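Local atomic coordinates of methylmalonyl-CoA carboxyltransferase 12S subunit (Propionibacterium freudenreichii, PDB entry 1ON3), a protein that catalyses transfer of the carboxyl group from methylmalonyl-CoA to the biotin of the 1.3S subunit, as the hexameric core of the transcarboxylase complex. Residues Leu407-Gly412 with Ser433-Val438; Val331-Ser336 with Val368-Phe373; Leu364-Asp369 with Lys402-Leu407. All coordinates share one frame; numbering follows the deposited sequence.

Contact 1: Leu407-Gly412 with Ser433-Val438; sequences LRKAYG and SAEIAV. With MCA (methylmalonyl-coenzyme A), chain L.
Glu435 reaches out from its strand to meet both Lys409 and Tyr411 of the other. With CG anti to the backbone N (chi1 -165°) and the chain extended beyond it, the carboxylate arrives beside both partners. OE1 sits 2.9 Å from Tyr411 OH, and the phenol ring and the carboxylate plane stand almost perpendicular, 84° apart. OE2 takes the lysine side: Lys409 runs alongside the glutamate, its methylenes against OE2, and NZ makes a long salt bridge to the same oxygen at 3.7 Å. The Tyr411 ring is also met at its edge, in plane, by the backbone O of Glu435, 3.3 Å from CE1. On the opposite face of this small sheet Ala410 CB packs against Ile436 CG1.

Beneath these side chains the two short strands run parallel. Glu435 N bonds to Arg408 O at 2.6 Å, Ala410 takes both of the next bonds through N to Glu435 O and O to Ala437 N, and Gly412 N closes the row on Ala437 O at 2.8 Å. At the far end Ser433 OG donates to Leu407 O, 2.7 Å away and nearly in line with the carbonyl bond. Arg408, where the chain turns a corner, is held from outside: its guanidinium binds Asp369 and the carbonyls of Pro283 and Lys288.

Methylmalonyl-CoA lies at the C-terminal ends of both strands. Gly412 CA approaches CS3 of the ligand to 3.5 Å, and a side chain here would run into the ligand's OS5; Val438 O lies as close to the thioester sulfur. Gly413 N bonds to the ligand from this chain, Arg34, Ala142, Ile144 and Gly181 from a second subunit. An acyl-CoA site between two subunits, with backbone N-H groups such as Gly413 N holding the ligand, is characteristic of ClpP/crotonase carboxyltransferases.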
loop_
_atom_site.group_PDB
_atom_site.type_symbol
_atom_site.label_atom_id
_atom_site.label_comp_id
_atom_site.label_asym_id
_atom_site.label_seq_id
_atom_site.Cartn_x
_atom_site.Cartn_y
_atom_site.Cartn_z
ATOM N N LEU E 407 41.662 -5.490 -4.899
ATOM C CA LEU E 407 42.915 -5.516 -5.653
ATOM C C LEU E 407 44.119 -5.838 -4.790
ATOM O O LEU E 407 44.963 -6.651 -5.172
ATOM C CB LEU E 407 43.169 -4.160 -6.330
ATOM C CG LEU E 407 42.037 -3.548 -7.170
ATOM C CD1 LEU E 407 42.523 -2.239 -7.785
ATOM C CD2 LEU E 407 41.598 -4.507 -8.266
ATOM N N ARG E 408 44.218 -5.195 -3.631
ATOM C CA ARG E 408 45.373 -5.441 -2.783
ATOM C C ARG E 408 45.055 -5.242 -1.303
ATOM O O ARG E 408 44.354 -6.063 -0.711
ATOM C CB ARG E 408 46.526 -4.535 -3.246
ATOM C CG ARG E 408 47.908 -4.982 -2.807
ATOM C CD ARG E 408 49.003 -4.325 -3.671
ATOM N NE ARG E 408 48.972 -2.860 -3.624
ATOM C CZ ARG E 408 49.944 -2.076 -4.084
ATOM N NH1 ARG E 408 51.030 -2.619 -4.636
ATOM N NH2 ARG E 408 49.851 -0.753 -3.972
ATOM N N LYS E 409 45.559 -4.166 -0.702
ATOM C CA LYS E 409 45.311 -3.914 0.715
ATOM C C LYS E 409 43.819 -3.710 1.000
ATOM O O LYS E 409 43.114 -3.051 0.234
ATOM C CB LYS E 409 46.059 -2.663 1.185
ATOM C CG LYS E 409 47.574 -2.733 1.132
ATOM C CD LYS E 409 48.119 -3.806 2.066
ATOM C CE LYS E 409 49.641 -3.685 2.218
ATOM N NZ LYS E 409 50.349 -3.682 0.904
ATOM N N ALA E 410 43.351 -4.267 2.113
ATOM C CA ALA E 410 41.951 -4.124 2.535
ATOM C C ALA E 410 41.987 -4.313 4.048
ATOM O O ALA E 410 41.615 -5.357 4.574
ATOM C CB ALA E 410 41.096 -5.188 1.875
ATOM N N TYR E 411 42.433 -3.274 4.744
ATOM C CA TYR E 411 42.604 -3.339 6.189
ATOM C C TYR E 411 41.525 -2.734 7.083
ATOM O O TYR E 411 41.077 -1.612 6.860
ATOM C CB TYR E 411 43.932 -2.679 6.563
ATOM C CG TYR E 411 45.189 -3.428 6.151
ATOM C CD1 TYR E 411 45.126 -4.593 5.383
ATOM C CD2 TYR E 411 46.445 -2.974 6.557
ATOM C CE1 TYR E 411 46.290 -5.289 5.031
ATOM C CE2 TYR E 411 47.606 -3.656 6.216
ATOM C CZ TYR E 411 47.521 -4.816 5.455
ATOM O OH TYR E 411 48.670 -5.513 5.156
ATOM N N GLY E 412 41.164 -3.487 8.120
ATOM C CA GLY E 412 40.203 -3.045 9.114
ATOM C C GLY E 412 38.960 -2.300 8.661
ATOM O O GLY E 412 38.306 -2.675 7.679
ATOM N N SER E 433 46.424 -10.858 -5.207
ATOM C CA SER E 433 47.202 -9.922 -4.392
ATOM C C SER E 433 46.372 -9.328 -3.256
ATOM O O SER E 433 46.862 -8.501 -2.467
ATOM C CB SER E 433 47.728 -8.798 -5.283
ATOM O OG SER E 433 46.733 -8.405 -6.226
ATOM N N ALA E 434 45.121 -9.754 -3.169
ATOM C CA ALA E 434 44.227 -9.245 -2.136
ATOM C C ALA E 434 44.748 -9.542 -0.739
ATOM O O ALA E 434 45.185 -10.662 -0.440
ATOM C CB ALA E 434 42.839 -9.833 -2.302
ATOM N N GLU E 435 44.680 -8.535 0.123
ATOM C CA GLU E 435 45.141 -8.700 1.477
ATOM C C GLU E 435 44.116 -8.156 2.474
ATOM O O GLU E 435 44.340 -7.124 3.097
ATOM C CB GLU E 435 46.485 -7.995 1.641
ATOM C CG GLU E 435 47.230 -8.386 2.895
ATOM C CD GLU E 435 48.603 -7.745 2.974
ATOM O OE1 GLU E 435 49.350 -8.091 3.909
ATOM O OE2 GLU E 435 48.929 -6.900 2.108
ATOM N N ILE E 436 42.984 -8.849 2.582
ATOM C CA ILE E 436 41.914 -8.491 3.517
ATOM C C ILE E 436 42.418 -8.887 4.902
ATOM O O ILE E 436 42.766 -10.039 5.127
ATOM C CB ILE E 436 40.633 -9.277 3.195
ATOM C CG1 ILE E 436 40.119 -8.855 1.818
ATOM C CG2 ILE E 436 39.584 -9.058 4.295
ATOM C CD1 ILE E 436 39.147 -9.808 1.211
ATOM N N ALA E 437 42.463 -7.937 5.829
ATOM C CA ALA E 437 42.972 -8.230 7.162
ATOM C C ALA E 437 42.440 -7.265 8.212
ATOM O O ALA E 437 42.125 -6.114 7.914
ATOM C CB ALA E 437 44.504 -8.172 7.147
ATOM N N VAL E 438 42.334 -7.736 9.448
ATOM C CA VAL E 438 41.852 -6.868 10.509
ATOM C C VAL E 438 42.913 -5.788 10.703
ATOM O O VAL E 438 42.604 -4.641 11.022
ATOM C CB VAL E 438 41.597 -7.657 11.815
ATOM C CG1 VAL E 438 42.919 -8.127 12.436
ATOM C CG2 VAL E 438 40.805 -6.802 12.777
HETATM C C8 MCA L . 43.452 -5.211 23.913
HETATM N N9 MCA L . 43.761 -6.551 24.167
HETATM C C4 MCA L . 43.462 -7.204 22.990
HETATM C C5 MCA L . 42.989 -6.204 22.109
HETATM N N7 MCA L . 42.994 -4.961 22.714
HETATM N N3 MCA L . 43.587 -8.560 22.706
HETATM C C2 MCA L . 43.192 -8.871 21.424
HETATM N N1 MCA L . 42.719 -7.993 20.485
HETATM C C6 MCA L . 42.601 -6.638 20.789
HETATM N N6 MCA L . 42.131 -5.827 19.835
HETATM C "C1'" MCA L . 44.246 -7.190 25.267
HETATM C "C2'" MCA L . 45.652 -6.669 25.550
HETATM O "O2'" MCA L . 46.590 -7.275 24.705
HETATM C "C3'" MCA L . 45.766 -6.947 27.038
HETATM O "O3'" MCA L . 46.215 -8.286 27.244
HETATM C "C4'" MCA L . 44.343 -6.672 27.589
HETATM O "O4'" MCA L . 43.464 -6.862 26.415
HETATM C "C5'" MCA L . 44.010 -5.223 28.129
HETATM O "O5'" MCA L . 44.997 -4.558 27.984
HETATM P P1 MCA L . 46.013 -3.744 28.469
HETATM O O11 MCA L . 47.065 -3.547 27.617
HETATM O O12 MCA L . 46.218 -4.499 29.551
HETATM O O6 MCA L . 45.517 -2.209 28.760
HETATM P P2 MCA L . 45.205 -0.925 28.922
HETATM O O21 MCA L . 46.548 -0.732 29.210
HETATM O O22 MCA L . 44.117 -0.551 29.711
HETATM O O7 MCA L . 44.982 -0.341 27.430
HETATM C CPB MCA L . 44.236 -0.823 26.613
HETATM C CPA MCA L . 43.977 -0.382 25.181
HETATM C CP7 MCA L . 45.180 -1.123 24.552
HETATM C CP9 MCA L . 43.841 1.151 25.040
HETATM C CP8 MCA L . 42.628 -1.000 24.764
HETATM O OP3 MCA L . 45.184 -2.347 24.729
HETATM C CP6 MCA L . 45.462 -1.077 23.153
HETATM O OP2 MCA L . 45.536 0.075 22.603
HETATM N NP2 MCA L . 45.698 -2.332 22.386
HETATM C CP5 MCA L . 44.859 -2.474 21.243
HETATM C CP4 MCA L . 44.271 -1.766 20.155
HETATM C CP3 MCA L . 44.124 -2.230 18.783
HETATM O OP1 MCA L . 45.348 -2.100 18.221
HETATM N NP1 MCA L . 43.033 -2.761 17.939
HETATM C CP2 MCA L . 43.458 -3.073 16.599
HETATM C CP1 MCA L . 42.221 -3.214 15.814
HETATM P P3 MCA L . 46.842 -9.309 28.402
HETATM O O31 MCA L . 48.089 -8.465 28.404
HETATM O O32 MCA L . 47.051 -10.657 27.751
HETATM O O33 MCA L . 46.230 -9.371 29.785
HETATM S S MCA L . 42.350 -3.532 14.319
HETATM C CS1 MCA L . 40.727 -3.473 14.439
HETATM O OS1 MCA L . 39.900 -3.265 15.373
HETATM C CS2 MCA L . 40.235 -2.632 13.423
HETATM C CS3 MCA L . 39.428 -3.191 12.527
HETATM C CS4 MCA L . 40.292 -1.127 13.063
HETATM O OS4 MCA L . 40.465 -0.336 13.977
HETATM O OS5 MCA L . 40.166 -0.781 11.873
#

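Contact 2: Val331-Ser336 with Val368-Phe373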
loop_
_atom_site.group_PDB
_atom_site.type_symbol
_atom_site.label_atom_id
_atom_site.label_comp_id
_atom_site.label_asym_id
_atom_site.label_seq_id
_atom_site.Cartn_x
_atom_site.Cartn_y
_atom_site.Cartn_z
ATOM N N VAL E 331 33.835 3.345 -7.284
ATOM C CA VAL E 331 34.453 3.957 -6.101
ATOM C C VAL E 331 35.736 3.149 -5.915
ATOM O O VAL E 331 35.691 1.943 -5.679
ATOM C CB VAL E 331 33.539 3.803 -4.866
ATOM C CG1 VAL E 331 34.152 4.509 -3.652
ATOM C CG2 VAL E 331 32.154 4.400 -5.173
ATOM N N ALA E 332 36.875 3.822 -6.018
ATOM C CA ALA E 332 38.155 3.141 -5.951
ATOM C C ALA E 332 39.230 3.912 -5.185
ATOM O O ALA E 332 39.358 5.128 -5.333
ATOM C CB ALA E 332 38.627 2.870 -7.386
ATOM N N ASN E 333 40.008 3.209 -4.368
ATOM C CA ASN E 333 41.076 3.886 -3.638
ATOM C C ASN E 333 42.220 4.187 -4.605
ATOM O O ASN E 333 42.441 3.445 -5.567
ATOM C CB ASN E 333 41.568 3.015 -2.487
ATOM C CG ASN E 333 40.428 2.459 -1.659
ATOM O OD1 ASN E 333 40.108 1.267 -1.731
ATOM N ND2 ASN E 333 39.803 3.322 -0.868
ATOM N N GLN E 334 42.954 5.265 -4.341
ATOM C CA GLN E 334 44.066 5.688 -5.203
ATOM C C GLN E 334 45.412 5.542 -4.461
ATOM O O GLN E 334 45.870 6.478 -3.815
ATOM C CB GLN E 334 43.840 7.151 -5.619
ATOM C CG GLN E 334 44.874 7.725 -6.592
ATOM C CD GLN E 334 44.902 6.984 -7.911
ATOM O OE1 GLN E 334 45.391 5.857 -7.991
ATOM N NE2 GLN E 334 44.363 7.612 -8.956
ATOM N N PRO E 335 46.068 4.370 -4.575
ATOM C CA PRO E 335 47.346 4.117 -3.902
ATOM C C PRO E 335 48.445 5.141 -4.161
ATOM O O PRO E 335 49.338 5.321 -3.332
ATOM C CB PRO E 335 47.717 2.711 -4.393
ATOM C CG PRO E 335 46.381 2.072 -4.602
ATOM C CD PRO E 335 45.658 3.181 -5.343
ATOM N N SER E 336 48.373 5.810 -5.305
ATOM C CA SER E 336 49.368 6.808 -5.659
ATOM C C SER E 336 49.219 8.145 -4.932
ATOM O O SER E 336 50.038 9.041 -5.126
ATOM C CB SER E 336 49.347 7.031 -7.171
ATOM O OG SER E 336 48.016 7.195 -7.631
ATOM N N VAL E 368 39.140 -2.062 -4.439
ATOM C CA VAL E 368 39.799 -1.861 -3.157
ATOM C C VAL E 368 41.302 -2.103 -3.011
ATOM O O VAL E 368 41.824 -3.153 -3.386
ATOM C CB VAL E 368 39.078 -2.704 -2.066
ATOM C CG1 VAL E 368 39.664 -2.401 -0.684
ATOM C CG2 VAL E 368 37.579 -2.416 -2.077
ATOM N N ASP E 369 41.972 -1.106 -2.440
ATOM C CA ASP E 369 43.395 -1.153 -2.129
ATOM C C ASP E 369 43.565 -0.033 -1.106
ATOM O O ASP E 369 44.041 1.051 -1.424
ATOM C CB ASP E 369 44.258 -0.880 -3.361
ATOM C CG ASP E 369 45.717 -1.231 -3.125
ATOM O OD1 ASP E 369 46.067 -1.495 -1.950
ATOM O OD2 ASP E 369 46.511 -1.241 -4.093
ATOM N N VAL E 370 43.151 -0.304 0.128
ATOM C CA VAL E 370 43.186 0.695 1.194
ATOM C C VAL E 370 43.855 0.138 2.456
ATOM O O VAL E 370 43.451 -0.896 2.988
ATOM C CB VAL E 370 41.723 1.190 1.488
ATOM C CG1 VAL E 370 40.848 0.024 1.974
ATOM C CG2 VAL E 370 41.735 2.343 2.499
ATOM N N PRO E 371 44.880 0.830 2.957
ATOM C CA PRO E 371 45.615 0.392 4.154
ATOM C C PRO E 371 45.036 0.840 5.492
ATOM O O PRO E 371 45.506 0.413 6.551
ATOM C CB PRO E 371 46.995 0.972 3.911
ATOM C CG PRO E 371 46.650 2.323 3.371
ATOM C CD PRO E 371 45.494 2.049 2.392
ATOM N N GLY E 372 44.035 1.711 5.438
ATOM C CA GLY E 372 43.386 2.214 6.639
ATOM C C GLY E 372 43.021 3.676 6.445
ATOM O O GLY E 372 43.075 4.188 5.316
ATOM N N PHE E 373 42.628 4.347 7.527
ATOM C CA PHE E 373 42.322 5.767 7.445
ATOM C C PHE E 373 43.629 6.518 7.708
ATOM O O PHE E 373 44.562 5.987 8.320
ATOM C CB PHE E 373 41.244 6.167 8.461
ATOM C CG PHE E 373 39.873 5.634 8.123
ATOM C CD1 PHE E 373 39.466 4.377 8.566
ATOM C CD2 PHE E 373 39.010 6.372 7.320
ATOM C CE1 PHE E 373 38.220 3.863 8.210
ATOM C CE2 PHE E 373 37.762 5.871 6.954
ATOM C CZ PHE E 373 37.369 4.610 7.404
#
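Asn333 and the residues Val368 to Val370 join the ends of two neighbouring parallel strands, the first and last members of the beta-alpha-beta unit formed by strand 326-333, helix 344-359 and strand 364-370. The short strand axes make an angle of 40°, and the hydrogen bond between the two segments runs from a backbone N-H to a side chain.

At Val368, Asn333 OD1 rests 3.5 Å from CA and lies near CG1 as well. The next residue supplies the one hydrogen bond of the contact. Asp369 N donates to Asn333 OD1 at 3.1 Å, almost straight at 170°, from a position tilted moderately out of the carboxamide plane. Asn333 places the oxygen there by setting CG anti to its own carbonyl carbon, which carries the amide across toward the second strand, while its CB comes within 3.3 Å of Asp369 O.

The carboxylate of Asp369 has its polar partners outside these segments, in Tyr290 OH, Arg408 NE and Lys409 N. Within the contact it is met by a ring carbon instead: Pro335 CG sits 3.4 Å from OD2. Tyr290 also touches the proline.

Val370 follows, lying against the carboxamide, with its branch carbon CB 3.6 Å from Asn333 OD1 and CG2 4.0 Å from Asn333 ND2. With an alanine in place of Asn333, Asp369 N would probably lose its acceptor and Val370 its neighbour, leaving a gap between the strand ends.

Farther on, the chain leaves the strand for the subunit interface. There the ring of Phe373 packs on Ile202 of a second subunit and meets the ring of Tyr184 of that same subunit, the two ring planes at about 50°.

Contact 3: Leu364-Asp369 with Lys402-Leu407; sequences LVQLVD and KITVVL
Gln366 swings its CG to the side of its backbone N (chi1 -69°) and then bends at chi2 (62°), which curls the amide back over the neighbouring strand to Thr404. The threonine holds OG1 anti to its carbonyl carbon and CG2 anti to its N, which offers the hydroxyl to the amide and the methyl to Val368. NE2 donates to OG1 at 2.9 Å, with a nearly linear N-H...O angle of 170° and the hydroxyl oxygen in the amide plane. OG1 in turn bonds to Cys419 O, and Gln366 OE1 bonds to Tyr395 OH, so both ends of the buried amide are engaged and its rotation is fixed.

Thr404 CG2 meets Val368 CG2 at 3.9 Å. Val368 CB also faces Val406 CG2, continuing this face in aliphatic contacts. On the reverse face Leu367 and Val405 lie side by side, CD2 3.9 Å from Val405 CB, and Leu407 CD1 reaches Leu367 CB at 4.2 Å. Helices 293-299 and 495-505 pack over that side, through Val295 and Ile296 onto Leu367 and through Ile499 onto Val405.

The backbones pair in the regular parallel manner. Gln366 N and O bond to Ile403 O and Val405 N, and Val368 N and O to Val405 O and Leu407 N; Leu364 O receives Ile403 N at 2.8 Å. The last bond, from Leu407 N to Val368 O, is equally short at 2.8 Å but more bent. Leu407 CB lies 3.4 Å from Val368 O as the chain begins to leave the sheet.

Buried on both faces and flanked by strands 326-333 and 427-430, this pair forms the middle of the parallel core of the C-terminal half, a sheet typical of the ClpP/crotonase fold.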
loop_
_atom_site.group_PDB
_atom_site.type_symbol
_atom_site.label_atom_id
_atom_site.label_comp_id
_atom_site.label_asym_id
_atom_site.label_seq_id
_atom_site.Cartn_x
_atom_site.Cartn_y
_atom_site.Cartn_z
ATOM N N LEU E 364 26.806 0.007 -7.949
ATOM C CA LEU E 364 28.062 0.494 -7.406
ATOM C C LEU E 364 29.153 -0.565 -7.464
ATOM O O LEU E 364 28.991 -1.674 -6.944
ATOM C CB LEU E 364 27.846 0.937 -5.951
ATOM C CG LEU E 364 27.102 2.280 -5.835
ATOM C CD1 LEU E 364 26.406 2.393 -4.497
ATOM C CD2 LEU E 364 28.073 3.414 -6.073
ATOM N N VAL E 365 30.269 -0.199 -8.078
ATOM C CA VAL E 365 31.412 -1.089 -8.223
ATOM C C VAL E 365 32.604 -0.502 -7.474
ATOM O O VAL E 365 33.025 0.627 -7.738
ATOM C CB VAL E 365 31.787 -1.264 -9.718
ATOM C CG1 VAL E 365 33.033 -2.148 -9.855
ATOM C CG2 VAL E 365 30.611 -1.880 -10.471
ATOM N N GLN E 366 33.124 -1.274 -6.528
ATOM C CA GLN E 366 34.274 -0.861 -5.719
ATOM C C GLN E 366 35.555 -1.586 -6.126
ATOM O O GLN E 366 35.535 -2.794 -6.390
ATOM C CB GLN E 366 34.031 -1.162 -4.225
ATOM C CG GLN E 366 32.960 -0.304 -3.531
ATOM C CD GLN E 366 31.576 -0.496 -4.133
ATOM O OE1 GLN E 366 30.971 0.456 -4.625
ATOM N NE2 GLN E 366 31.070 -1.733 -4.092
ATOM N N LEU E 367 36.658 -0.837 -6.180
ATOM C CA LEU E 367 37.982 -1.399 -6.468
ATOM C C LEU E 367 38.772 -1.040 -5.206
ATOM O O LEU E 367 39.032 0.134 -4.932
ATOM C CB LEU E 367 38.600 -0.754 -7.708
ATOM C CG LEU E 367 37.794 -0.941 -8.994
ATOM C CD1 LEU E 367 38.557 -0.272 -10.148
ATOM C CD2 LEU E 367 37.553 -2.427 -9.272
ATOM N N VAL E 368 39.140 -2.062 -4.439
ATOM C CA VAL E 368 39.799 -1.861 -3.157
ATOM C C VAL E 368 41.302 -2.103 -3.011
ATOM O O VAL E 368 41.824 -3.153 -3.386
ATOM C CB VAL E 368 39.078 -2.704 -2.066
ATOM C CG1 VAL E 368 39.664 -2.401 -0.684
ATOM C CG2 VAL E 368 37.579 -2.416 -2.077
ATOM N N ASP E 369 41.972 -1.106 -2.440
ATOM C CA ASP E 369 43.395 -1.153 -2.129
ATOM C C ASP E 369 43.565 -0.033 -1.106
ATOM O O ASP E 369 44.041 1.051 -1.424
ATOM C CB ASP E 369 44.258 -0.880 -3.361
ATOM C CG ASP E 369 45.717 -1.231 -3.125
ATOM O OD1 ASP E 369 46.067 -1.495 -1.950
ATOM O OD2 ASP E 369 46.511 -1.241 -4.093
ATOM N N LYS E 402 25.629 -4.061 -5.536
ATOM C CA LYS E 402 26.920 -3.604 -5.032
ATOM C C LYS E 402 27.937 -4.704 -5.305
ATOM O O LYS E 402 27.817 -5.804 -4.777
ATOM C CB LYS E 402 26.817 -3.304 -3.532
ATOM C CG LYS E 402 25.975 -2.043 -3.246
ATOM C CD LYS E 402 25.760 -1.791 -1.749
ATOM C CE LYS E 402 24.810 -2.796 -1.150
ATOM N NZ LYS E 402 24.591 -2.585 0.309
ATOM N N ILE E 403 28.925 -4.405 -6.144
ATOM C CA ILE E 403 29.950 -5.381 -6.518
ATOM C C ILE E 403 31.320 -4.855 -6.123
ATOM O O ILE E 403 31.705 -3.741 -6.493
ATOM C CB ILE E 403 29.954 -5.623 -8.036
ATOM C CG1 ILE E 403 28.534 -5.924 -8.522
ATOM C CG2 ILE E 403 30.937 -6.741 -8.373
ATOM C CD1 ILE E 403 27.949 -7.208 -7.986
ATOM N N THR E 404 32.077 -5.682 -5.410
ATOM C CA THR E 404 33.370 -5.266 -4.915
ATOM C C THR E 404 34.533 -6.179 -5.325
ATOM O O THR E 404 34.467 -7.393 -5.178
ATOM C CB THR E 404 33.304 -5.167 -3.372
ATOM O OG1 THR E 404 32.393 -4.111 -3.008
ATOM C CG2 THR E 404 34.675 -4.900 -2.772
ATOM N N VAL E 405 35.592 -5.570 -5.830
ATOM C CA VAL E 405 36.780 -6.298 -6.249
ATOM C C VAL E 405 37.942 -5.816 -5.388
ATOM O O VAL E 405 38.269 -4.622 -5.372
ATOM C CB VAL E 405 37.099 -6.044 -7.751
ATOM C CG1 VAL E 405 38.347 -6.825 -8.165
ATOM C CG2 VAL E 405 35.911 -6.487 -8.619
ATOM N N VAL E 406 38.557 -6.742 -4.655
ATOM C CA VAL E 406 39.685 -6.380 -3.805
ATOM C C VAL E 406 40.987 -6.593 -4.571
ATOM O O VAL E 406 41.365 -7.733 -4.845
ATOM C CB VAL E 406 39.707 -7.216 -2.506
ATOM C CG1 VAL E 406 40.877 -6.776 -1.635
ATOM C CG2 VAL E 406 38.388 -7.051 -1.764
ATOM N N LEU E 407 41.662 -5.490 -4.899
ATOM C CA LEU E 407 42.915 -5.516 -5.653
ATOM C C LEU E 407 44.119 -5.838 -4.790
ATOM O O LEU E 407 44.963 -6.651 -5.172
ATOM C CB LEU E 407 43.169 -4.160 -6.330
ATOM C CG LEU E 407 42.037 -3.548 -7.170
ATOM C CD1 LEU E 407 42.523 -2.239 -7.785
ATOM C CD2 LEU E 407 41.598 -4.507 -8.266
#

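In the fold
Along the chain the segments run 331-336, 364-373, 402-412 and 433-438. Contacts 2 and 3 both use strand 364-370, which pairs with 326-333 on one side and 402-407 on the other in a single sheet; their centres are 10 Å apart. Contact 1 lies about 10 Å from contact 2 and 12 Å from contact 3, between centres, and shares Leu407 with contact 3. There the chain leaves the main sheet and starts the two-stranded sheet. Asp369 ties all three: its carboxylate bridges to Arg408 and accepts the backbone N-H of Lys409, while its own N binds Asn333. The core sheet thus leads into the strands whose ends, Gly412 and Val438, meet methylmalonyl-CoA.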